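Side-chain contact in putative ABC transporter subunit, substrate-binding component (PDB 4EVQ), which binds 4-hydroxybenzoate and probably hands such lignin-derived aromatic compounds to an ABC transporter for uptake: residues K315-N318 with A319-A323. Residues are numbered along the deposited sequence; the frame is centred on the assembly and turned at random.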
loop_
_atom_site.group_PDB
_atom_site.type_symbol
_atom_site.label_atom_id
_atom_site.label_comp_id
_atom_site.label_asym_id
_atom_site.label_seq_id
_atom_site.Cartn_x
_atom_site.Cartn_y
_atom_site.Cartn_z
ATOM N N LYS A 315 -18.099 9.008 -16.727
ATOM C CA LYS A 315 -18.226 10.123 -15.791
ATOM C C LYS A 315 -19.070 9.729 -14.587
ATOM O O LYS A 315 -18.726 10.005 -13.436
ATOM C CB LYS A 315 -18.830 11.332 -16.505
ATOM C CG LYS A 315 -18.832 12.616 -15.697
ATOM C CD LYS A 315 -19.235 13.832 -16.556
ATOM C CE LYS A 315 -18.605 13.813 -17.966
ATOM N NZ LYS A 315 -17.387 14.666 -18.084
ATOM N N GLU A 316 -20.167 9.049 -14.859
ATOM C CA GLU A 316 -21.082 8.611 -13.847
ATOM C C GLU A 316 -20.477 7.472 -13.003
ATOM O O GLU A 316 -20.650 7.436 -11.784
ATOM C CB GLU A 316 -22.346 8.142 -14.569
ATOM C CG GLU A 316 -23.079 9.250 -15.351
ATOM C CD GLU A 316 -22.578 9.580 -16.777
ATOM O OE1 GLU A 316 -21.611 9.016 -17.304
ATOM O OE2 GLU A 316 -23.220 10.450 -17.395
ATOM N N LEU A 317 -19.792 6.553 -13.661
ATOM C CA LEU A 317 -19.098 5.495 -12.957
ATOM C C LEU A 317 -18.059 6.082 -11.981
ATOM O O LEU A 317 -18.051 5.729 -10.806
ATOM C CB LEU A 317 -18.443 4.591 -13.992
ATOM C CG LEU A 317 -17.844 3.279 -13.417
ATOM C CD1 LEU A 317 -17.696 2.235 -14.519
ATOM C CD2 LEU A 317 -16.487 3.491 -12.752
ATOM N N ASN A 318 -17.246 7.026 -12.447
ATOM C CA ASN A 318 -16.223 7.629 -11.591
ATOM C C ASN A 318 -16.859 8.418 -10.460
ATOM O O ASN A 318 -16.380 8.385 -9.331
ATOM C CB ASN A 318 -15.291 8.511 -12.431
ATOM C CG ASN A 318 -14.379 7.708 -13.320
ATOM O OD1 ASN A 318 -13.954 6.654 -12.967
ATOM N ND2 ASN A 318 -14.067 8.236 -14.471
ATOM N N ALA A 319 -17.968 9.123 -10.742
ATOM C CA ALA A 319 -18.580 9.922 -9.673
ATOM C C ALA A 319 -19.116 8.984 -8.569
ATOM O O ALA A 319 -19.095 9.292 -7.377
ATOM C CB ALA A 319 -19.710 10.802 -10.239
ATOM N N ALA A 320 -19.631 7.837 -8.980
ATOM C CA ALA A 320 -20.133 6.884 -8.017
ATOM C C ALA A 320 -19.019 6.315 -7.143
ATOM O O ALA A 320 -19.221 6.107 -5.948
ATOM C CB ALA A 320 -20.899 5.790 -8.715
HETATM N N MSE A 321 -17.856 6.063 -7.733
HETATM C CA MSE A 321 -16.734 5.607 -6.937
HETATM C C MSE A 321 -16.301 6.685 -5.954
HETATM O O MSE A 321 -15.937 6.379 -4.819
HETATM C CB MSE A 321 -15.606 5.191 -7.864
HETATM C CG MSE A 321 -15.969 3.955 -8.647
HETATM SE SE MSE A 321 -14.492 2.878 -9.332
HETATM C CE MSE A 321 -13.744 4.208 -10.476
ATOM N N ALA A 322 -16.307 7.939 -6.366
ATOM C CA ALA A 322 -15.885 8.991 -5.462
ATOM C C ALA A 322 -16.733 9.073 -4.210
ATOM O O ALA A 322 -16.217 9.367 -3.114
ATOM C CB ALA A 322 -15.882 10.332 -6.200
ATOM N N ALA A 323 -18.015 8.775 -4.360
ATOM C CA ALA A 323 -18.987 8.843 -3.276
ATOM C C ALA A 323 -19.150 7.519 -2.547
ATOM O O ALA A 323 -19.940 7.411 -1.609
ATOM C CB ALA A 323 -20.320 9.295 -3.852
#
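Selenomethionine M321 reaches back along its own helix to L317 and N318, a compact example of how side chains three and four residues apart come together on one helical face. M321 CB starts beside the backbone of the preceding turn, 3.6 Å from N318 O. The next atom stands anti to the carbonyl carbon (chi1 -68°), which puts M321 CG 3.5 Å from L317 O. That same L317 O accepts a hydrogen bond from M321 N, 3.1 Å away, in a regular i to i+4 pairing. The selenium follows, M321 SE passing L317 CD2 at 4.0 Å. A bend at chi3 (-62°) turns the terminal methyl back toward the preceding turn, where M321 CE meets L317 CD2 at 3.6 Å and N318 OD1 at 3.5 Å. With L317 the meeting is purely apolar, one methyl branch of a chain that slants across the end of M321, whereas N318 and M321 extend in a common direction next to each other, bringing the amide oxygen to the methyl.

This face belongs to helix 314-322, which lies in the N-terminal lobe of the two-lobed periplasmic binding protein fold, although the chain reaches it late. From this part of the helix N318, M321 and A322 all touch F129 on the edge strand 128-130 of that lobe's sheet; M321 also touches L299, on helix 288-306.

On the other flanks A319 and A320 each contribute just the CB methyl. A319 CB rests 3.4 Å from K315 O, while A320 CB sits equally close to E316 O and L317 O, at 3.5 Å from each.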